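Local coordinates for protein glycerol kinase, putative (Plasmodium falciparum, PDB 2W40) that probably phosphorylates glycerol with ATP to give sn-glycerol 3-phosphate, as a member of the FGGY kinase family, at residues Lys17-Tyr21 against Glu442-Leu446; Gly255-Phe259 against Leu411-Gly415. One frame throughout, in Å; residues are numbered along the deposited sequence.

Interaction 1: residues Lys17-Tyr21 against Glu442-Leu446; sequences KVFFY and EVTSL
Where the N-terminal β-sheet of this FGGY kinase meets the start of helix 443-455, strand residues Lys17, Phe19 and Tyr21 face Glu442, Ser445 and Leu446. The alternation of the strand sends these three side chains to the helix, while Val18 and Phe20 pack on helix 49-70 behind the sheet. Ser445 is the central contact: its OG lies 3.4 Å above the plane of the Phe19 ring, over the middle of one face, and at the edge of the Tyr21 ring, in its plane. Tyr21 OH and Ser445 OG are hydrogen-bonded at 2.7 Å. The serine hydroxyl is brought back over its own helix turn by a chi1 of 69°, and it donates to Glu442 O at 2.9 Å, in the carbonyl plane with a C=O···OG angle of 145°. That carbonyl also accepts from Leu446 N, so two donors hold the N-cap residue on the first turn. The strand belongs to the N-terminal FGGY region and the helix to the C-terminal one; the side chains of Glu442 and Lys17 lie about 7 Å from Gly416 and Thr270 respectively, which bind ADP in another structure of this enzyme, consistent with a place beside the interdomain cleft. Glu442 CG packs 3.5 Å from Phe19 CZ, and the bend at chi2 carries CD back beside Phe19 CZ (3.6 Å) and on to Lys17, ring and carboxylate planes 49° apart. The Glu442 and Lys17 side chains cross at about a right angle; Lys17 NZ forms a long salt bridge to Glu442 OE1 (3.5 Å), with OE2 nearly as close. Beside the hydroxyl, Leu446 CD1 rests 3.8 Å from Tyr21 CE1.

Interaction 2: residues Gly255-Phe259 against Leu411-Gly415; sequences GQAIF and LRCDG
Gln256 reaches between Arg412 and Asp414, two side chains that leave the same side of strand 411-414, and its flat amide stands almost perpendicular to the guanidinium, the planes being 88° apart. Against the Asp414 carboxylate the amide is turned by 65°. The bend at chi2 (-86°) turns the amide so that one end meets Arg412 and the other Asp414. As modelled, Gln256 NE2 sits 2.8 Å from Arg412 NE and 2.9 Å from Arg412 NH2, nitrogen against nitrogen, and Gln256 OE1 sits 3.0 Å from Asp414 OD1, oxygen against oxygen. Like atoms facing each other at both ends suggest that the amide is probably turned over in the model: an oxygen beside the arginine could accept from both N-H groups, and a nitrogen at the other end could face Asp414 OD1. Its individual bonds remain undecided. Arg412 CD passes 4.2 Å from Ile258 CG2, the two side chains sliding past each other in opposite directions. A water lies in the guanidinium plane at its edge; it donates to Gly255 O at 3.0 Å and accepts only a weak bond from Arg412 NH2 at 3.3 Å. The same NH2 is bonded to Arg471 O. Asp414, meanwhile, turns its other oxygen, OD2, to Thr267 OG1 on the neighbouring strand 264-268. On the loop side, Ala257 adopts positive phi and closes helix 248-255 with a Schellman motif, after which Ile258 centres an inverse gamma turn. The arrangement is a helix C-terminal cap packed on a strand of the second β-sheet in an actin-like sugar kinase, with the Asp414 side chain about 8 Å from Gly416, which binds ADP in another structure of this protein.

From the N terminus, strand 15-21 supplies the first half of interaction 1 and waits for its partner until helix 443-455, closing a loop of 420 residues. Within that span the chain leaves helix 248-255, makes the turn of 255-259 and returns through strand 411-414, so interaction 2 closes a shorter loop of 151 residues and lies wholly inside the longer one. Interaction 1 ties the N-terminal sheet to a helix of the C-terminal part; interaction 2 ties the end of helix 248-255 to the C-terminal sheet. Their centres are 14 Å apart, and they touch: Leu446 CD2 packs 3.8 Å from Gly255 O, and Val443 lies against Gln256.

Interaction 1: residues Lys17-Tyr21 against Glu442-Leu446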
ATOM      1  N   LYS C  17     -13.166 -24.059 -14.845  1.00 10.40           N
ATOM      2  CA  LYS C  17     -13.395 -25.218 -13.966  1.00  9.34           C
ATOM      3  C   LYS C  17     -14.362 -26.174 -14.716  1.00 10.61           C
ATOM      4  O   LYS C  17     -15.382 -25.747 -15.337  1.00 10.15           O
ATOM      5  CB  LYS C  17     -14.054 -24.770 -12.654  1.00 11.24           C
ATOM      6  CG  LYS C  17     -13.328 -23.664 -11.960  1.00 14.34           C
ATOM      7  CD  LYS C  17     -14.054 -23.068 -10.815  1.00 16.26           C
ATOM      8  CE  LYS C  17     -13.300 -21.861 -10.340  1.00 19.89           C
ATOM      9  NZ  LYS C  17     -13.731 -21.529  -8.950  1.00 21.82           N
ATOM     10  N   VAL C  18     -14.027 -27.461 -14.596  1.00  9.62           N
ATOM     11  CA  VAL C  18     -14.944 -28.554 -15.013  1.00 11.27           C
ATOM     12  C   VAL C  18     -15.245 -29.449 -13.818  1.00 10.34           C
ATOM     13  O   VAL C  18     -14.351 -29.739 -13.000  1.00 12.78           O
ATOM     14  CB  VAL C  18     -14.442 -29.365 -16.221  1.00 12.40           C
ATOM     15  CG1 VAL C  18     -14.209 -28.510 -17.538  1.00 11.56           C
ATOM     16  CG2 VAL C  18     -13.119 -30.170 -15.898  1.00 12.29           C
ATOM     17  N   PHE C  19     -16.532 -29.769 -13.683  1.00 12.01           N
ATOM     18  CA  PHE C  19     -17.078 -30.609 -12.622  1.00 12.51           C
ATOM     19  C   PHE C  19     -17.902 -31.665 -13.229  1.00 12.36           C
ATOM     20  O   PHE C  19     -18.795 -31.389 -14.038  1.00 13.49           O
ATOM     21  CB  PHE C  19     -17.919 -29.833 -11.659  1.00 12.83           C
ATOM     22  CG  PHE C  19     -17.157 -28.783 -10.941  1.00 13.79           C
ATOM     23  CD1 PHE C  19     -16.626 -29.017  -9.720  1.00 17.63           C
ATOM     24  CD2 PHE C  19     -17.004 -27.546 -11.495  1.00 12.42           C
ATOM     25  CE1 PHE C  19     -15.971 -28.065  -9.044  1.00 17.53           C
ATOM     26  CE2 PHE C  19     -16.336 -26.601 -10.849  1.00 14.38           C
ATOM     27  CZ  PHE C  19     -15.784 -26.874  -9.597  1.00 16.42           C
ATOM     28  N   PHE C  20     -17.566 -32.900 -12.907  1.00 10.28           N
ATOM     29  CA  PHE C  20     -18.425 -34.054 -13.264  1.00 10.96           C
ATOM     30  C   PHE C  20     -19.156 -34.481 -12.001  1.00 11.45           C
ATOM     31  O   PHE C  20     -18.524 -34.872 -11.020  1.00 12.31           O
ATOM     32  CB  PHE C  20     -17.630 -35.196 -13.912  1.00 12.47           C
ATOM     33  CG  PHE C  20     -16.883 -34.781 -15.136  1.00 11.01           C
ATOM     34  CD1 PHE C  20     -17.339 -35.083 -16.382  1.00 14.08           C
ATOM     35  CD2 PHE C  20     -15.673 -34.007 -15.031  1.00 12.44           C
ATOM     36  CE1 PHE C  20     -16.606 -34.695 -17.513  1.00 14.95           C
ATOM     37  CE2 PHE C  20     -14.942 -33.658 -16.154  1.00 10.49           C
ATOM     38  CZ  PHE C  20     -15.451 -33.966 -17.399  1.00 12.03           C
ATOM     39  N   TYR C  21     -20.460 -34.376 -12.065  1.00 10.44           N
ATOM     40  CA  TYR C  21     -21.351 -34.748 -11.008  1.00 10.96           C
ATOM     41  C   TYR C  21     -22.046 -36.069 -11.310  1.00 12.89           C
ATOM     42  O   TYR C  21     -22.504 -36.292 -12.416  1.00 12.58           O
ATOM     43  CB  TYR C  21     -22.416 -33.704 -10.734  1.00 10.40           C
ATOM     44  CG  TYR C  21     -21.898 -32.409 -10.133  1.00  9.45           C
ATOM     45  CD1 TYR C  21     -21.940 -32.229  -8.769  1.00 13.06           C
ATOM     46  CD2 TYR C  21     -21.552 -31.309 -10.900  1.00 11.43           C
ATOM     47  CE1 TYR C  21     -21.518 -31.099  -8.156  1.00 12.67           C
ATOM     48  CE2 TYR C  21     -21.080 -30.187 -10.284  1.00 10.77           C
ATOM     49  CZ  TYR C  21     -21.108 -30.059  -8.899  1.00 13.63           C
ATOM     50  OH  TYR C  21     -20.711 -28.917  -8.242  1.00 12.91           O
ATOM     51  N   GLU C 442     -18.352 -25.047  -4.122  1.00 22.87           N
ATOM     52  CA  GLU C 442     -18.564 -24.843  -5.610  1.00 20.44           C
ATOM     53  C   GLU C 442     -20.027 -24.817  -5.991  1.00 16.94           C
ATOM     54  O   GLU C 442     -20.432 -25.441  -6.965  1.00 16.72           O
ATOM     55  CB  GLU C 442     -17.768 -25.804  -6.495  1.00 18.13           C
ATOM     56  CG  GLU C 442     -16.242 -25.705  -6.321  1.00 24.32           C
ATOM     57  CD  GLU C 442     -15.576 -24.432  -6.917  1.00 28.30           C
ATOM     58  OE1 GLU C 442     -16.227 -23.566  -7.581  1.00 27.77           O
ATOM     59  OE2 GLU C 442     -14.322 -24.345  -6.765  1.00 34.75           O
ATOM     60  N   VAL C 443     -20.808 -23.959  -5.319  1.00 14.22           N
ATOM     61  CA  VAL C 443     -22.263 -23.950  -5.538  1.00 14.22           C
ATOM     62  C   VAL C 443     -22.599 -23.387  -6.945  1.00 12.15           C
ATOM     63  O   VAL C 443     -23.682 -23.721  -7.510  1.00 13.01           O
ATOM     64  CB  VAL C 443     -23.108 -23.205  -4.474  1.00 14.19           C
ATOM     65  CG1 VAL C 443     -22.863 -23.771  -3.061  1.00 19.65           C
ATOM     66  CG2 VAL C 443     -22.799 -21.747  -4.419  1.00 16.63           C
ATOM     67  N   THR C 444     -21.696 -22.559  -7.513  1.00 11.53           N
ATOM     68  CA  THR C 444     -21.915 -22.131  -8.925  1.00 10.82           C
ATOM     69  C   THR C 444     -22.056 -23.286  -9.911  1.00 11.41           C
ATOM     70  O   THR C 444     -23.028 -23.372 -10.682  1.00 13.02           O
ATOM     71  CB  THR C 444     -20.785 -21.190  -9.348  1.00 10.91           C
ATOM     72  OG1 THR C 444     -20.916 -19.991  -8.534  1.00 15.18           O
ATOM     73  CG2 THR C 444     -20.903 -20.837 -10.844  1.00 10.82           C
ATOM     74  N   SER C 445     -21.062 -24.191  -9.929  1.00 10.36           N
ATOM     75  CA  SER C 445     -21.122 -25.375 -10.812  1.00 10.95           C
ATOM     76  C   SER C 445     -22.315 -26.271 -10.484  1.00  9.85           C
ATOM     77  O   SER C 445     -22.882 -26.878 -11.371  1.00 12.54           O
ATOM     78  CB  SER C 445     -19.838 -26.143 -10.739  1.00 12.48           C
ATOM     79  OG  SER C 445     -19.651 -26.775  -9.466  1.00 14.08           O
ATOM     80  N   LEU C 446     -22.667 -26.368  -9.183  1.00 11.50           N
ATOM     81  CA  LEU C 446     -23.798 -27.184  -8.758  1.00 11.07           C
ATOM     82  C   LEU C 446     -25.098 -26.656  -9.382  1.00 10.94           C
ATOM     83  O   LEU C 446     -25.930 -27.456  -9.888  1.00 13.37           O
ATOM     84  CB  LEU C 446     -23.861 -27.196  -7.244  1.00 12.26           C
ATOM     85  CG  LEU C 446     -24.874 -28.031  -6.590  1.00 12.43           C
ATOM     86  CD1 LEU C 446     -24.776 -29.451  -6.998  1.00 13.98           C
ATOM     87  CD2 LEU C 446     -24.727 -27.733  -5.073  1.00 15.81           C
TER

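Interaction 2: residues Gly255-Phe259 against Leu411-Gly415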
ATOM      1  N   GLY C 255     -27.889 -23.312  -6.909  1.00 12.07           N
ATOM      2  CA  GLY C 255     -27.125 -24.196  -6.019  1.00 12.84           C
ATOM      3  C   GLY C 255     -27.326 -24.027  -4.525  1.00 15.56           C
ATOM      4  O   GLY C 255     -27.087 -24.995  -3.770  1.00 17.86           O
ATOM      5  N   GLN C 256     -27.767 -22.836  -4.118  1.00 14.40           N
ATOM      6  CA  GLN C 256     -28.025 -22.566  -2.682  1.00 15.00           C
ATOM      7  C   GLN C 256     -29.558 -22.805  -2.422  1.00 15.39           C
ATOM      8  O   GLN C 256     -30.039 -22.555  -1.291  1.00 18.85           O
ATOM      9  CB  GLN C 256     -27.671 -21.149  -2.358  1.00 16.02           C
ATOM     10  CG  GLN C 256     -26.231 -20.766  -2.240  1.00 17.63           C
ATOM     11  CD  GLN C 256     -25.678 -21.019  -0.851  1.00 17.27           C
ATOM     12  OE1 GLN C 256     -24.683 -20.436  -0.461  1.00 25.55           O
ATOM     13  NE2 GLN C 256     -26.269 -21.905  -0.168  1.00 20.25           N
ATOM     14  N   ALA C 257     -30.333 -23.112  -3.449  1.00 17.28           N
ATOM     15  CA  ALA C 257     -31.836 -23.263  -3.400  1.00 16.47           C
ATOM     16  C   ALA C 257     -32.557 -22.039  -2.825  1.00 17.63           C
ATOM     17  O   ALA C 257     -33.486 -22.205  -2.056  1.00 19.33           O
ATOM     18  CB  ALA C 257     -32.289 -24.515  -2.580  1.00 17.37           C
ATOM     19  N   ILE C 258     -32.112 -20.828  -3.194  1.00 15.88           N
ATOM     20  CA  ILE C 258     -32.767 -19.622  -2.747  1.00 15.92           C
ATOM     21  C   ILE C 258     -33.877 -19.308  -3.774  1.00 16.29           C
ATOM     22  O   ILE C 258     -33.881 -18.399  -4.632  1.00 17.93           O
ATOM     23  CB  ILE C 258     -31.793 -18.506  -2.355  1.00 17.70           C
ATOM     24  CG1 ILE C 258     -31.179 -18.000  -3.574  1.00 17.12           C
ATOM     25  CG2 ILE C 258     -30.733 -18.927  -1.163  1.00 16.09           C
ATOM     26  CD1 ILE C 258     -30.835 -16.424  -3.394  1.00 16.54           C
ATOM     27  N   PHE C 259     -34.927 -20.109  -3.689  1.00 15.20           N
ATOM     28  CA  PHE C 259     -36.031 -20.076  -4.618  1.00 16.31           C
ATOM     29  C   PHE C 259     -37.234 -19.329  -4.138  1.00 16.33           C
ATOM     30  O   PHE C 259     -38.165 -19.110  -4.947  1.00 17.06           O
ATOM     31  CB  PHE C 259     -36.490 -21.538  -4.933  1.00 16.27           C
ATOM     32  CG  PHE C 259     -35.436 -22.413  -5.544  1.00 15.71           C
ATOM     33  CD1 PHE C 259     -34.773 -21.998  -6.683  1.00 16.99           C
ATOM     34  CD2 PHE C 259     -35.047 -23.607  -4.982  1.00 18.75           C
ATOM     35  CE1 PHE C 259     -33.850 -22.855  -7.294  1.00 15.41           C
ATOM     36  CE2 PHE C 259     -34.092 -24.425  -5.552  1.00 19.20           C
ATOM     37  CZ  PHE C 259     -33.460 -24.030  -6.670  1.00 19.96           C
ATOM     38  N   LEU C 411     -28.192 -15.070   5.934  1.00 18.15           N
ATOM     39  CA  LEU C 411     -27.538 -14.865   4.672  1.00 16.42           C
ATOM     40  C   LEU C 411     -26.835 -16.143   4.414  1.00 15.44           C
ATOM     41  O   LEU C 411     -25.975 -16.512   5.205  1.00 17.46           O
ATOM     42  CB  LEU C 411     -26.541 -13.654   4.742  1.00 14.35           C
ATOM     43  CG  LEU C 411     -25.854 -13.282   3.384  1.00 14.22           C
ATOM     44  CD1 LEU C 411     -26.972 -12.947   2.318  1.00 15.75           C
ATOM     45  CD2 LEU C 411     -24.783 -12.087   3.636  1.00 11.57           C
ATOM     46  N   ARG C 412     -27.164 -16.831   3.325  1.00 15.36           N
ATOM     47  CA  ARG C 412     -26.500 -18.081   2.952  1.00 15.27           C
ATOM     48  C   ARG C 412     -25.278 -17.694   2.114  1.00 14.28           C
ATOM     49  O   ARG C 412     -25.429 -16.957   1.125  1.00 17.19           O
ATOM     50  CB  ARG C 412     -27.383 -18.990   2.109  1.00 15.77           C
ATOM     51  CG  ARG C 412     -28.572 -19.453   2.865  1.00 17.70           C
ATOM     52  CD  ARG C 412     -29.238 -20.726   2.277  1.00 21.45           C
ATOM     53  NE  ARG C 412     -28.362 -21.837   1.765  1.00 29.85           N
ATOM     54  CZ  ARG C 412     -27.879 -22.929   2.432  1.00 30.23           C
ATOM     55  NH1 ARG C 412     -28.124 -23.170   3.731  1.00 30.63           N
ATOM     56  NH2 ARG C 412     -27.150 -23.825   1.777  1.00 30.47           N
ATOM     57  N   CYS C 413     -24.127 -18.228   2.440  1.00 13.49           N
ATOM     58  CA  CYS C 413     -22.839 -17.830   1.880  1.00 13.60           C
ATOM     59  C   CYS C 413     -22.120 -19.038   1.344  1.00 14.89           C
ATOM     60  O   CYS C 413     -22.190 -20.154   1.868  1.00 13.67           O
ATOM     61  CB  CYS C 413     -21.945 -17.079   2.912  1.00 14.86           C
ATOM     62  SG  CYS C 413     -22.602 -15.451   3.430  1.00 15.21           S
ATOM     63  N   ASP C 414     -21.362 -18.786   0.287  1.00 12.93           N
ATOM     64  CA  ASP C 414     -20.567 -19.779  -0.309  1.00 14.55           C
ATOM     65  C   ASP C 414     -19.300 -19.220  -0.884  1.00 13.21           C
ATOM     66  O   ASP C 414     -19.186 -18.069  -1.141  1.00 11.49           O
ATOM     67  CB  ASP C 414     -21.407 -20.454  -1.382  1.00 15.42           C
ATOM     68  CG  ASP C 414     -21.928 -19.468  -2.506  1.00 18.51           C
ATOM     69  OD1 ASP C 414     -23.037 -18.814  -2.334  1.00 20.32           O
ATOM     70  OD2 ASP C 414     -21.139 -19.346  -3.498  1.00 24.89           O
ATOM     71  N   GLY C 415     -18.347 -20.082  -1.101  1.00 15.74           N
ATOM     72  CA  GLY C 415     -17.050 -19.695  -1.711  1.00 14.97           C
ATOM     73  C   GLY C 415     -15.850 -20.098  -0.916  1.00 16.28           C
ATOM     74  O   GLY C 415     -15.878 -20.337   0.260  1.00 16.24           O
TER
HETATM   75  O   HOH W   1     -26.210 -25.370  -0.972  1.00 26.48           O